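Local coordinates for Mll3558 protein (Mesorhizobium loti, PDB 3RD6) that is of unknown function but belongs to the AHA1 family, whose Bet v 1-like fold probably encloses a ligand-binding cavity, at residues R84-Y89 with A100-V105. Sequence-based numbering, arbitrary orientation.
Sequences RIVFSY and ASLTTV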
ATOM      1  N   ARG A  84      12.564  -1.894 -10.496  1.00 48.07           N
ATOM      2  CA  ARG A  84      11.671  -1.517  -9.393  1.00 38.24           C
ATOM      3  C   ARG A  84      10.459  -2.398  -9.147  1.00 34.68           C
ATOM      4  O   ARG A  84       9.844  -2.913 -10.075  1.00 31.28           O
ATOM      5  CB  ARG A  84      11.197  -0.077  -9.592  1.00 33.77           C
ATOM      6  CG  ARG A  84      10.313   0.466  -8.490  1.00 28.47           C
ATOM      7  CD  ARG A  84       9.973   1.927  -8.744  1.00 41.80           C
ATOM      8  NE  ARG A  84       9.163   2.121  -9.950  1.00 48.11           N
ATOM      9  CZ  ARG A  84       8.993   3.291 -10.563  1.00 44.82           C
ATOM     10  NH1 ARG A  84       9.580   4.383 -10.092  1.00 45.16           N
ATOM     11  NH2 ARG A  84       8.233   3.367 -11.647  1.00 43.37           N
ATOM     12  N   ILE A  85      10.121  -2.578  -7.875  1.00 27.71           N
ATOM     13  CA  ILE A  85       8.955  -3.373  -7.530  1.00 27.11           C
ATOM     14  C   ILE A  85       8.207  -2.692  -6.393  1.00 27.51           C
ATOM     15  O   ILE A  85       8.783  -2.412  -5.341  1.00 28.69           O
ATOM     16  CB  ILE A  85       9.342  -4.812  -7.107  1.00 27.95           C
ATOM     17  CG1 ILE A  85      10.083  -5.508  -8.257  1.00 31.78           C
ATOM     18  CG2 ILE A  85       8.083  -5.590  -6.700  1.00 19.58           C
ATOM     19  CD1 ILE A  85      10.434  -6.952  -8.001  1.00 44.77           C
ATOM     20  N   VAL A  86       6.929  -2.403  -6.628  1.00 24.54           N
ATOM     21  CA  VAL A  86       6.107  -1.766  -5.612  1.00 27.95           C
ATOM     22  C   VAL A  86       4.816  -2.528  -5.377  1.00 30.38           C
ATOM     23  O   VAL A  86       4.068  -2.837  -6.300  1.00 35.00           O
ATOM     24  CB  VAL A  86       5.734  -0.307  -5.981  1.00 24.05           C
ATOM     25  CG1 VAL A  86       4.882   0.298  -4.880  1.00 25.22           C
ATOM     26  CG2 VAL A  86       6.993   0.548  -6.199  1.00 19.18           C
ATOM     27  N   PHE A  87       4.575  -2.845  -4.118  1.00 26.26           N
ATOM     28  CA  PHE A  87       3.366  -3.542  -3.740  1.00 27.61           C
ATOM     29  C   PHE A  87       2.967  -3.126  -2.328  1.00 20.37           C
ATOM     30  O   PHE A  87       3.786  -2.702  -1.524  1.00 33.82           O
ATOM     31  CB  PHE A  87       3.548  -5.074  -3.809  1.00 27.01           C
ATOM     32  CG  PHE A  87       4.515  -5.632  -2.785  1.00 24.33           C
ATOM     33  CD1 PHE A  87       5.855  -5.767  -3.075  1.00 23.26           C
ATOM     34  CD2 PHE A  87       4.061  -6.060  -1.534  1.00 28.33           C
ATOM     35  CE1 PHE A  87       6.715  -6.318  -2.142  1.00 18.20           C
ATOM     36  CE2 PHE A  87       4.927  -6.617  -0.596  1.00 18.24           C
ATOM     37  CZ  PHE A  87       6.247  -6.744  -0.902  1.00 23.44           C
ATOM     38  N   SER A  88       1.679  -3.224  -2.062  1.00 20.75           N
ATOM     39  CA  SER A  88       1.109  -2.921  -0.768  1.00 25.28           C
ATOM     40  C   SER A  88       0.735  -4.301  -0.248  1.00 22.02           C
ATOM     41  O   SER A  88       0.693  -5.266  -1.016  1.00 25.10           O
ATOM     42  CB  SER A  88      -0.162  -2.088  -0.928  1.00 24.18           C
ATOM     43  OG  SER A  88      -1.148  -2.783  -1.675  1.00 25.84           O
ATOM     44  N   TYR A  89       0.467  -4.401   1.043  1.00 25.36           N
ATOM     45  CA  TYR A  89       0.083  -5.682   1.605  1.00 29.60           C
ATOM     46  C   TYR A  89      -0.411  -5.495   3.006  1.00 33.76           C
ATOM     47  O   TYR A  89      -0.168  -4.474   3.619  1.00 26.14           O
ATOM     48  CB  TYR A  89       1.252  -6.681   1.579  1.00 27.41           C
ATOM     49  CG  TYR A  89       2.295  -6.500   2.651  1.00 30.10           C
ATOM     50  CD1 TYR A  89       2.169  -7.139   3.881  1.00 32.80           C
ATOM     51  CD2 TYR A  89       3.412  -5.697   2.438  1.00 34.85           C
ATOM     52  CE1 TYR A  89       3.133  -6.985   4.869  1.00 31.42           C
ATOM     53  CE2 TYR A  89       4.378  -5.540   3.423  1.00 33.93           C
ATOM     54  CZ  TYR A  89       4.231  -6.184   4.637  1.00 30.13           C
ATOM     55  OH  TYR A  89       5.161  -6.043   5.638  1.00 31.42           O
ATOM     56  N   ALA A 100      -0.907  -2.955   7.723  1.00 27.91           N
ATOM     57  CA  ALA A 100      -1.013  -2.747   6.273  1.00 15.57           C
ATOM     58  C   ALA A 100       0.151  -1.846   5.919  1.00 21.54           C
ATOM     59  O   ALA A 100       0.458  -0.914   6.642  1.00 32.19           O
ATOM     60  CB  ALA A 100      -2.318  -2.073   5.907  1.00 24.62           C
ATOM     61  N   SER A 101       0.822  -2.129   4.822  1.00 22.11           N
ATOM     62  CA  SER A 101       1.947  -1.306   4.442  1.00 25.28           C
ATOM     63  C   SER A 101       2.190  -1.290   2.947  1.00 30.26           C
ATOM     64  O   SER A 101       1.518  -1.961   2.176  1.00 28.91           O
ATOM     65  CB  SER A 101       3.220  -1.744   5.198  1.00 24.94           C
ATOM     66  OG  SER A 101       3.196  -3.096   5.558  1.00 30.07           O
ATOM     67  N   LEU A 102       3.147  -0.477   2.550  1.00 26.74           N
ATOM     68  CA  LEU A 102       3.518  -0.356   1.167  1.00 27.35           C
ATOM     69  C   LEU A 102       5.002  -0.696   1.089  1.00 26.43           C
ATOM     70  O   LEU A 102       5.807  -0.231   1.895  1.00 28.19           O
ATOM     71  CB  LEU A 102       3.276   1.073   0.683  1.00 18.51           C
ATOM     72  CG  LEU A 102       3.462   1.293  -0.816  1.00 26.32           C
ATOM     73  CD1 LEU A 102       2.423   0.447  -1.562  1.00 20.62           C
ATOM     74  CD2 LEU A 102       3.335   2.762  -1.179  1.00 30.08           C
ATOM     75  N   THR A 103       5.348  -1.538   0.125  1.00 29.03           N
ATOM     76  CA  THR A 103       6.718  -1.928  -0.088  1.00 19.09           C
ATOM     77  C   THR A 103       7.199  -1.434  -1.424  1.00 23.70           C
ATOM     78  O   THR A 103       6.468  -1.417  -2.404  1.00 31.89           O
ATOM     79  CB  THR A 103       6.886  -3.426  -0.064  1.00 24.55           C
ATOM     80  OG1 THR A 103       6.638  -3.895   1.264  1.00 21.18           O
ATOM     81  CG2 THR A 103       8.296  -3.812  -0.471  1.00 27.61           C
ATOM     82  N   THR A 104       8.454  -1.015  -1.440  1.00 29.49           N
ATOM     83  CA  THR A 104       9.110  -0.532  -2.640  1.00 25.65           C
ATOM     84  C   THR A 104      10.471  -1.208  -2.644  1.00 31.96           C
ATOM     85  O   THR A 104      11.188  -1.201  -1.651  1.00 33.38           O
ATOM     86  CB  THR A 104       9.302   1.011  -2.610  1.00 26.95           C
ATOM     87  OG1 THR A 104       8.037   1.642  -2.387  1.00 34.67           O
ATOM     88  CG2 THR A 104       9.887   1.509  -3.915  1.00 16.41           C
ATOM     89  N   VAL A 105      10.796  -1.837  -3.760  1.00 23.12           N
ATOM     90  CA  VAL A 105      12.083  -2.500  -3.938  1.00 21.84           C
ATOM     91  C   VAL A 105      12.759  -1.846  -5.142  1.00 36.30           C
ATOM     92  O   VAL A 105      12.237  -1.882  -6.259  1.00 33.79           O
ATOM     93  CB  VAL A 105      11.906  -3.991  -4.240  1.00 31.07           C
ATOM     94  CG1 VAL A 105      13.276  -4.664  -4.389  1.00 24.27           C
ATOM     95  CG2 VAL A 105      11.075  -4.625  -3.165  1.00 16.13           C
TER
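Ile85, Phe87 and Tyr89 each pair with a residue of the antiparallel strand 100-105, and each gives its N-H and accepts through its carbonyl. Ile85 N reaches Val105 O at 2.8 Å, and the return bonds follow the same pattern down to Tyr89, where Ser101 N meets Tyr89 O at 2.8 Å. Six bonds thus satisfy the peptide groups of Ile85, Phe87, Tyr89, Ser101, Thr103 and Val105. Between them, Val86 faces Thr104 and Ser88 faces Leu102 as non-hydrogen-bonded pairs; the backbones of Val86 and Ser88 bond to strand 70-80 instead, and that of Leu102 to strand 113-125.

On the face carrying Phe87, CG stands between the backbone N and carbonyl carbon (chi1 67°), which folds the ring over its neighbour. Thr103 CB lies 3.6 Å from the ring centroid in a CH-pi contact. Thr103 OG1 comes in the plane of the Tyr89 ring, 3.5 Å from CE2, while Ser101 OG sits over a face of that ring. Glu120 takes a hydrogen bond from Tyr89 OH and a weak one from Thr103 OG1. A serine in place of Phe87 would probably uncover Thr103 CB and CG2, leaving a gap beside them.

On the reverse face Val86 CG2 packs on Thr104 CG2 at 3.8 Å. Thr104 OG1 bonds to His7 of the second subunit, and Arg84 forms a salt bridge with Asp78.

The contact spans the part of the hairpin 84-93/96-110 away from its turn, set between strands 70-80 and 113-125, with helix 20-28 against Ile85 and Val105 and the second subunit against the Val86 face.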